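Local atomic coordinates of cellulose-binding protein, X158 (Saccharophagus degradans, PDB entry 2X34), a protein that binds the polyisoprenoid ubiquinone-8 through its YceI-like domain, probably serves in polyisoprenoid transport and is implicated in plant cell wall breakdown. Residues 47-52 / 74-79; 98-103 / 113-118. All blocks are in the same frame, centred on the assembly; numbering follows the deposited sequence.

Interaction 1 of 2, residues 47-52 / 74-79; sequences IDLNSV and SVATVT. With UQ8 (Ubiquinone-8), chain C.
A third, bent cross-strand bond joins Leu49 N to Ser74 O beyond the paired residues Ile47 and Asp48. This bond, 2.9 Å long, makes an angle of 141° at the hydrogen, and its donor is tilted 16° from the carbonyl plane. The regular pairing is short: Ile47 and Ala76 form a hydrogen-bonded pair, with Ile47 N to Ala76 O at 2.7 Å and nearly straight, while Asp48 and Val75 form the adjoining non-hydrogen-bonded pair. Ile47 O also receives a CA-H...O contact from Val75 CA. Leu49, its CG beside the backbone N (chi1 -60°), leans over the partner strand and lays CD2 4.1 Å from Ala76 CB. Ile47 CD1 lies 4.3 Å from Val78 CG2, and both side chains meet the isoprenoid tail of ubiquinone-8, Ile47 CD1 at C28 (3.7 Å) and Val78 CG1 at C33 (3.6 Å). Asp48 O accepts from both Ser51 N and Ser51 OG, the latter at 2.7 Å, and Ser51 OG is tied on to Val32 N in strand 24-38. Asn50 OD1 is held by Thr70 OG1. The chemistry is thus divided: backbone and hydroxyl bonds hold the backbones together and pin residues 48-51, while apolar carbons face the tail, consistent with a tail held by shape and hydrophobic contact in this part of the pocket.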
loop_
_atom_site.group_PDB
_atom_site.type_symbol
_atom_site.label_atom_id
_atom_site.label_comp_id
_atom_site.label_asym_id
_atom_site.label_seq_id
_atom_site.Cartn_x
_atom_site.Cartn_y
_atom_site.Cartn_z
ATOM N N ILE A 47 -3.690 -4.193 3.756
ATOM C CA ILE A 47 -2.510 -3.773 4.494
ATOM C C ILE A 47 -2.807 -3.834 6.016
ATOM O O ILE A 47 -3.740 -3.208 6.500
ATOM C CB ILE A 47 -2.124 -2.345 4.100
ATOM C CG1 ILE A 47 -1.977 -2.242 2.564
ATOM C CG2 ILE A 47 -0.831 -1.922 4.834
ATOM C CD1 ILE A 47 -2.294 -0.897 2.012
ATOM N N ASP A 48 -2.029 -4.613 6.743
ATOM C CA ASP A 48 -2.228 -4.774 8.183
ATOM C C ASP A 48 -1.541 -3.596 8.861
ATOM O O ASP A 48 -0.305 -3.558 8.981
ATOM C CB ASP A 48 -1.654 -6.108 8.658
ATOM C CG ASP A 48 -1.750 -6.293 10.159
ATOM O OD1 ASP A 48 -2.352 -5.418 10.839
ATOM O OD2 ASP A 48 -1.232 -7.338 10.648
ATOM N N LEU A 49 -2.353 -2.636 9.306
ATOM C CA LEU A 49 -1.829 -1.400 9.884
ATOM C C LEU A 49 -1.137 -1.623 11.229
ATOM O O LEU A 49 -0.230 -0.863 11.598
ATOM C CB LEU A 49 -2.907 -0.354 9.961
ATOM C CG LEU A 49 -3.527 0.023 8.600
ATOM C CD1 LEU A 49 -4.677 0.985 8.842
ATOM C CD2 LEU A 49 -2.437 0.643 7.644
ATOM N N ASN A 50 -1.501 -2.693 11.928
ATOM C CA ASN A 50 -0.772 -3.083 13.146
ATOM C C ASN A 50 0.642 -3.577 12.884
ATOM O O ASN A 50 1.421 -3.630 13.814
ATOM C CB ASN A 50 -1.539 -4.148 13.943
ATOM C CG ASN A 50 -2.712 -3.564 14.700
ATOM O OD1 ASN A 50 -2.555 -2.587 15.456
ATOM N ND2 ASN A 50 -3.897 -4.146 14.497
ATOM N N SER A 51 0.969 -3.896 11.626
ATOM C CA SER A 51 2.293 -4.397 11.265
ATOM C C SER A 51 3.271 -3.294 10.855
ATOM O O SER A 51 4.331 -3.588 10.313
ATOM C CB SER A 51 2.184 -5.444 10.136
ATOM O OG SER A 51 2.014 -4.873 8.850
ATOM N N VAL A 52 2.893 -2.046 11.080
ATOM C CA VAL A 52 3.743 -0.907 10.763
ATOM C C VAL A 52 5.064 -1.060 11.471
ATOM O O VAL A 52 5.113 -1.431 12.657
ATOM C CB VAL A 52 3.077 0.462 11.127
ATOM C CG1 VAL A 52 2.819 0.598 12.653
ATOM C CG2 VAL A 52 3.929 1.616 10.616
ATOM N N SER A 74 -8.107 -1.708 11.732
ATOM C CA SER A 74 -6.968 -2.607 11.835
ATOM C C SER A 74 -6.244 -2.731 10.486
ATOM O O SER A 74 -5.029 -2.967 10.441
ATOM C CB SER A 74 -7.379 -3.977 12.373
ATOM O OG SER A 74 -8.394 -4.532 11.584
ATOM N N VAL A 75 -6.999 -2.601 9.404
ATOM C CA VAL A 75 -6.452 -2.738 8.060
ATOM C C VAL A 75 -6.887 -1.603 7.142
ATOM O O VAL A 75 -7.902 -0.918 7.403
ATOM C CB VAL A 75 -6.853 -4.105 7.436
ATOM C CG1 VAL A 75 -6.303 -5.280 8.295
ATOM C CG2 VAL A 75 -8.352 -4.200 7.262
ATOM N N ALA A 76 -6.092 -1.392 6.095
ATOM C CA ALA A 76 -6.426 -0.531 4.958
ATOM C C ALA A 76 -6.543 -1.470 3.748
ATOM O O ALA A 76 -5.726 -2.383 3.578
ATOM C CB ALA A 76 -5.321 0.501 4.695
ATOM N N THR A 77 -7.542 -1.248 2.909
ATOM C CA THR A 77 -7.854 -2.195 1.832
ATOM C C THR A 77 -7.829 -1.445 0.517
ATOM O O THR A 77 -8.396 -0.362 0.418
ATOM C CB THR A 77 -9.240 -2.860 2.070
ATOM O OG1 THR A 77 -9.207 -3.577 3.309
ATOM C CG2 THR A 77 -9.601 -3.850 0.959
ATOM N N VAL A 78 -7.142 -2.000 -0.486
ATOM C CA VAL A 78 -7.122 -1.407 -1.813
ATOM C C VAL A 78 -7.818 -2.388 -2.734
ATOM O O VAL A 78 -7.492 -3.560 -2.710
ATOM C CB VAL A 78 -5.709 -1.180 -2.348
ATOM C CG1 VAL A 78 -5.765 -0.485 -3.739
ATOM C CG2 VAL A 78 -4.896 -0.348 -1.367
ATOM N N THR A 79 -8.733 -1.890 -3.549
ATOM C CA THR A 79 -9.467 -2.722 -4.498
ATOM C C THR A 79 -9.342 -2.127 -5.887
ATOM O O THR A 79 -9.445 -0.909 -6.062
ATOM C CB THR A 79 -10.954 -2.804 -4.135
ATOM O OG1 THR A 79 -11.511 -1.484 -4.139
ATOM C CG2 THR A 79 -11.135 -3.440 -2.760
HETATM C C45 UQ8 C . -3.154 -4.738 -11.822
HETATM C C44 UQ8 C . -3.204 -6.020 -11.073
HETATM C C46 UQ8 C . -2.968 -7.272 -11.893
HETATM C C43 UQ8 C . -3.431 -6.088 -9.740
HETATM C C42 UQ8 C . -3.675 -4.919 -8.797
HETATM C C41 UQ8 C . -2.859 -5.199 -7.519
HETATM C C39 UQ8 C . -3.085 -4.123 -6.499
HETATM C C40 UQ8 C . -4.319 -4.258 -5.661
HETATM C C38 UQ8 C . -2.225 -3.095 -6.384
HETATM C C37 UQ8 C . -2.366 -1.960 -5.388
HETATM C C36 UQ8 C . -2.596 -0.663 -6.164
HETATM C C34 UQ8 C . -2.549 0.614 -5.347
HETATM C C35 UQ8 C . -2.679 1.915 -6.097
HETATM C C33 UQ8 C . -2.380 0.593 -4.010
HETATM C C32 UQ8 C . -2.357 1.862 -3.144
HETATM C C31 UQ8 C . -1.256 1.753 -2.082
HETATM C C29 UQ8 C . -1.433 2.782 -0.979
HETATM C C30 UQ8 C . -1.438 4.258 -1.305
HETATM C C28 UQ8 C . -1.569 2.339 0.283
HETATM C C27 UQ8 C . -1.731 3.245 1.508
HETATM C C26 UQ8 C . -0.441 3.044 2.324
HETATM C C24 UQ8 C . -0.435 3.766 3.667
HETATM C C25 UQ8 C . -1.304 3.291 4.797
HETATM C C23 UQ8 C . 0.381 4.816 3.781
HETATM C C22 UQ8 C . 0.586 5.700 5.004
HETATM C C21 UQ8 C . -0.190 7.022 4.833
HETATM C C19 UQ8 C . 0.249 8.168 5.727
HETATM C C20 UQ8 C . -0.392 9.508 5.484
HETATM C C18 UQ8 C . 1.186 8.024 6.693
HETATM C C17 UQ8 C . 1.633 9.186 7.606
HETATM C C16 UQ8 C . 3.116 8.963 7.890
HETATM C C14 UQ8 C . 3.876 9.979 8.740
HETATM C C15 UQ8 C . 4.088 11.384 8.231
HETATM C C13 UQ8 C . 4.376 9.569 9.940
HETATM C C12 UQ8 C . 5.173 10.454 10.905
HETATM C C11 UQ8 C . 6.347 9.670 11.529
HETATM C C9 UQ8 C . 7.150 10.612 12.388
HETATM C C10 UQ8 C . 8.145 11.514 11.679
HETATM C C8 UQ8 C . 6.952 10.588 13.720
HETATM C C7 UQ8 C . 7.635 11.448 14.776
HETATM C C6 UQ8 C . 8.291 10.560 15.797
HETATM C C1 UQ8 C . 7.581 9.872 16.924
HETATM C C1M UQ8 C . 6.111 10.035 17.223
HETATM C C2 UQ8 C . 8.379 9.003 17.835
HETATM O O2 UQ8 C . 7.834 8.436 18.781
HETATM C C3 UQ8 C . 9.834 8.805 17.661
HETATM O O3 UQ8 C . 10.517 7.968 18.525
HETATM C C3M UQ8 C . 10.511 8.093 19.957
HETATM C C4 UQ8 C . 10.504 9.488 16.530
HETATM O O4 UQ8 C . 11.834 9.334 16.249
HETATM C C4M UQ8 C . 12.828 9.475 17.269
HETATM C C5 UQ8 C . 9.735 10.342 15.632
HETATM O O5 UQ8 C . 10.330 10.834 14.687
#

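Interaction 2 of 2, residues 98-103 / 113-118; sequences VDVSAT and IDTQLN. With UQ8 (Ubiquinone-8), chain C.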
loop_
_atom_site.group_PDB
_atom_site.type_symbol
_atom_site.label_atom_id
_atom_site.label_comp_id
_atom_site.label_asym_id
_atom_site.label_seq_id
_atom_site.Cartn_x
_atom_site.Cartn_y
_atom_site.Cartn_z
ATOM N N VAL A 98 -1.024 -0.366 -16.724
ATOM C CA VAL A 98 -2.443 -0.426 -16.498
ATOM C C VAL A 98 -2.817 0.844 -15.737
ATOM O O VAL A 98 -2.251 1.139 -14.678
ATOM C CB VAL A 98 -2.852 -1.714 -15.723
ATOM C CG1 VAL A 98 -4.324 -1.696 -15.400
ATOM C CG2 VAL A 98 -2.521 -2.965 -16.550
ATOM N N ASP A 99 -3.720 1.626 -16.324
ATOM C CA ASP A 99 -4.216 2.839 -15.694
ATOM C C ASP A 99 -5.364 2.418 -14.757
ATOM O O ASP A 99 -6.320 1.797 -15.208
ATOM C CB ASP A 99 -4.721 3.809 -16.761
ATOM C CG ASP A 99 -3.602 4.360 -17.644
ATOM O OD1 ASP A 99 -2.469 4.556 -17.170
ATOM O OD2 ASP A 99 -3.882 4.635 -18.820
ATOM N N VAL A 100 -5.260 2.719 -13.468
ATOM C CA VAL A 100 -6.261 2.259 -12.503
ATOM C C VAL A 100 -6.856 3.421 -11.722
ATOM O O VAL A 100 -6.188 4.431 -11.474
ATOM C CB VAL A 100 -5.678 1.251 -11.474
ATOM C CG1 VAL A 100 -5.072 0.031 -12.164
ATOM C CG2 VAL A 100 -4.682 1.934 -10.575
ATOM N N SER A 101 -8.135 3.268 -11.385
ATOM C CA SER A 101 -8.793 4.046 -10.356
ATOM C C SER A 101 -8.937 3.071 -9.198
ATOM O O SER A 101 -9.934 2.356 -9.098
ATOM C CB SER A 101 -10.152 4.550 -10.853
ATOM O OG SER A 101 -9.993 5.594 -11.807
ATOM N N ALA A 102 -7.911 2.981 -8.360
ATOM C CA ALA A 102 -7.922 2.046 -7.232
ATOM C C ALA A 102 -8.631 2.670 -6.015
ATOM O O ALA A 102 -8.367 3.839 -5.685
ATOM C CB ALA A 102 -6.452 1.627 -6.887
ATOM N N THR A 103 -9.535 1.937 -5.356
ATOM C CA THR A 103 -10.121 2.451 -4.120
ATOM C C THR A 103 -9.252 2.082 -2.926
ATOM O O THR A 103 -8.860 0.931 -2.770
ATOM C CB THR A 103 -11.627 2.055 -3.896
ATOM O OG1 THR A 103 -11.736 0.658 -3.593
ATOM C CG2 THR A 103 -12.444 2.360 -5.132
ATOM N N ILE A 113 -7.395 6.329 -5.795
ATOM C CA ILE A 113 -6.036 6.615 -6.263
ATOM C C ILE A 113 -5.988 6.361 -7.764
ATOM O O ILE A 113 -6.097 5.212 -8.221
ATOM C CB ILE A 113 -5.015 5.728 -5.542
ATOM C CG1 ILE A 113 -5.075 5.964 -4.038
ATOM C CG2 ILE A 113 -3.577 5.955 -6.070
ATOM C CD1 ILE A 113 -4.360 4.938 -3.291
ATOM N N ASP A 114 -5.848 7.440 -8.529
ATOM C CA ASP A 114 -5.719 7.361 -9.979
ATOM C C ASP A 114 -4.250 7.332 -10.296
ATOM O O ASP A 114 -3.546 8.335 -10.102
ATOM C CB ASP A 114 -6.335 8.581 -10.665
ATOM C CG ASP A 114 -7.828 8.604 -10.552
ATOM O OD1 ASP A 114 -8.468 7.642 -11.022
ATOM O OD2 ASP A 114 -8.357 9.574 -9.968
ATOM N N THR A 115 -3.761 6.182 -10.733
ATOM C CA THR A 115 -2.342 6.035 -10.936
ATOM C C THR A 115 -2.139 4.981 -12.011
ATOM O O THR A 115 -3.119 4.404 -12.497
ATOM C CB THR A 115 -1.646 5.658 -9.613
ATOM O OG1 THR A 115 -0.217 5.758 -9.750
ATOM C CG2 THR A 115 -2.042 4.251 -9.137
ATOM N N GLN A 116 -0.875 4.726 -12.352
ATOM C CA GLN A 116 -0.508 3.713 -13.317
ATOM C C GLN A 116 0.313 2.606 -12.626
ATOM O O GLN A 116 1.262 2.887 -11.893
ATOM C CB GLN A 116 0.321 4.385 -14.405
ATOM C CG GLN A 116 0.520 3.579 -15.660
ATOM C CD GLN A 116 1.064 4.452 -16.781
ATOM O OE1 GLN A 116 2.211 4.890 -16.722
ATOM N NE2 GLN A 116 0.235 4.726 -17.805
ATOM N N LEU A 117 -0.046 1.367 -12.902
ATOM C CA LEU A 117 0.657 0.204 -12.407
ATOM C C LEU A 117 1.450 -0.449 -13.541
ATOM O O LEU A 117 1.081 -0.353 -14.720
ATOM C CB LEU A 117 -0.334 -0.803 -11.820
ATOM C CG LEU A 117 -1.271 -0.268 -10.735
ATOM C CD1 LEU A 117 -2.097 -1.450 -10.170
ATOM C CD2 LEU A 117 -0.454 0.440 -9.638
ATOM N N ASN A 118 2.552 -1.081 -13.168
ATOM C CA ASN A 118 3.305 -1.925 -14.058
ATOM C C ASN A 118 2.965 -3.339 -13.650
ATOM O O ASN A 118 3.027 -3.677 -12.451
ATOM C CB ASN A 118 4.794 -1.691 -13.914
ATOM C CG ASN A 118 5.600 -2.491 -14.911
ATOM O OD1 ASN A 118 5.841 -3.676 -14.708
ATOM N ND2 ASN A 118 5.983 -1.851 -16.029
HETATM C C45 UQ8 C . -3.154 -4.738 -11.822
HETATM C C44 UQ8 C . -3.204 -6.020 -11.073
HETATM C C46 UQ8 C . -2.968 -7.272 -11.893
HETATM C C43 UQ8 C . -3.431 -6.088 -9.740
HETATM C C42 UQ8 C . -3.675 -4.919 -8.797
HETATM C C41 UQ8 C . -2.859 -5.199 -7.519
HETATM C C39 UQ8 C . -3.085 -4.123 -6.499
HETATM C C40 UQ8 C . -4.319 -4.258 -5.661
HETATM C C38 UQ8 C . -2.225 -3.095 -6.384
HETATM C C37 UQ8 C . -2.366 -1.960 -5.388
HETATM C C36 UQ8 C . -2.596 -0.663 -6.164
HETATM C C34 UQ8 C . -2.549 0.614 -5.347
HETATM C C35 UQ8 C . -2.679 1.915 -6.097
HETATM C C33 UQ8 C . -2.380 0.593 -4.010
HETATM C C32 UQ8 C . -2.357 1.862 -3.144
HETATM C C31 UQ8 C . -1.256 1.753 -2.082
HETATM C C29 UQ8 C . -1.433 2.782 -0.979
HETATM C C30 UQ8 C . -1.438 4.258 -1.305
HETATM C C28 UQ8 C . -1.569 2.339 0.283
HETATM C C27 UQ8 C . -1.731 3.245 1.508
HETATM C C26 UQ8 C . -0.441 3.044 2.324
HETATM C C24 UQ8 C . -0.435 3.766 3.667
HETATM C C25 UQ8 C . -1.304 3.291 4.797
HETATM C C23 UQ8 C . 0.381 4.816 3.781
HETATM C C22 UQ8 C . 0.586 5.700 5.004
HETATM C C21 UQ8 C . -0.190 7.022 4.833
HETATM C C19 UQ8 C . 0.249 8.168 5.727
HETATM C C20 UQ8 C . -0.392 9.508 5.484
HETATM C C18 UQ8 C . 1.186 8.024 6.693
HETATM C C17 UQ8 C . 1.633 9.186 7.606
HETATM C C16 UQ8 C . 3.116 8.963 7.890
HETATM C C14 UQ8 C . 3.876 9.979 8.740
HETATM C C15 UQ8 C . 4.088 11.384 8.231
HETATM C C13 UQ8 C . 4.376 9.569 9.940
HETATM C C12 UQ8 C . 5.173 10.454 10.905
HETATM C C11 UQ8 C . 6.347 9.670 11.529
HETATM C C9 UQ8 C . 7.150 10.612 12.388
HETATM C C10 UQ8 C . 8.145 11.514 11.679
HETATM C C8 UQ8 C . 6.952 10.588 13.720
HETATM C C7 UQ8 C . 7.635 11.448 14.776
HETATM C C6 UQ8 C . 8.291 10.560 15.797
HETATM C C1 UQ8 C . 7.581 9.872 16.924
HETATM C C1M UQ8 C . 6.111 10.035 17.223
HETATM C C2 UQ8 C . 8.379 9.003 17.835
HETATM O O2 UQ8 C . 7.834 8.436 18.781
HETATM C C3 UQ8 C . 9.834 8.805 17.661
HETATM O O3 UQ8 C . 10.517 7.968 18.525
HETATM C C3M UQ8 C . 10.511 8.093 19.957
HETATM C C4 UQ8 C . 10.504 9.488 16.530
HETATM O O4 UQ8 C . 11.834 9.334 16.249
HETATM C C4M UQ8 C . 12.828 9.475 17.269
HETATM C C5 UQ8 C . 9.735 10.342 15.632
HETATM O O5 UQ8 C . 10.330 10.834 14.687
#
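Strands 95-106 and 109-121 form a beta hairpin in the wall of the ubiquinone-8 pocket, and Val98 to Ala102 pair with Leu117 to Ile113 in unbroken antiparallel register. Three hydrogen-bonded pairs, Val98 with Leu117, Val100 with Thr115 and Ala102 with Ile113, alternate with two non-hydrogen-bonded ones; the bond from Val100 N to Thr115 O (2.9 Å) is almost straight. The two non-hydrogen-bonded pairs carry polar side chains on the outer face. Gln116 runs extended, CG anti to the backbone N (chi1 -166°), alongside Asp99, and its NE2 gives a hydrogen bond to Asp99 OD1 at 2.8 Å. The carboxylate and amide planes are nearly coplanar, 14° apart, and OD1 is met on its syn side, a little out of the carboxylate plane. A leucine in place of Gln116 would probably leave Asp99 OD1 without its amide donor and the carboxylate freer to turn. Next along, Ser101 OG donates to Asp114 OD1 at 2.7 Å, nearly in line with the C-O bond it meets. The other face is mostly apolar. Val100 crosses Leu117 at about a right angle, CG1 to CD1 3.9 Å, and sets its CG2 3.8 Å from Thr115 CG2. Thr115 has OG1 anti to the backbone N (chi1 -169°), which leaves the methyl to meet the tail. Ile113 CD1 lies 3.6 Å from C30 of the ligand, Leu117 CD1 3.8 Å from C45, one of the two methyls that end the tail, and Ala102 CB and Thr115 CG2 both approach C35. Strand 75-81 flanks the hairpin on one edge, with Val80 against Ala102; strand 126-138 flanks the other, with Leu135 on Ile113 and Thr115 and Val129 on Leu117.

Interactions 1 and 2 belong to one curled antiparallel sheet, their centres about 18 Å apart, and are joined directly because strands 75-81 and 95-106 are neighbours: Thr79 N probably bonds to Thr103 O (2.9 Å), and Val78 CG1 packs on Ala102 CB. Each is partly buried, with an apolar face on the same isoprenoid tail; they overlap in the middle of the tail, and interaction 2 also reaches the end away from the quinone head. They differ in extent and in outer chemistry. Residues 47-52 and 74-79, brought together across a helix-containing connection, pair briefly. Residues 98-103 and 113-118, arms of a hairpin, pair over five successive residues and add side-chain hydrogen bonds on the outer face.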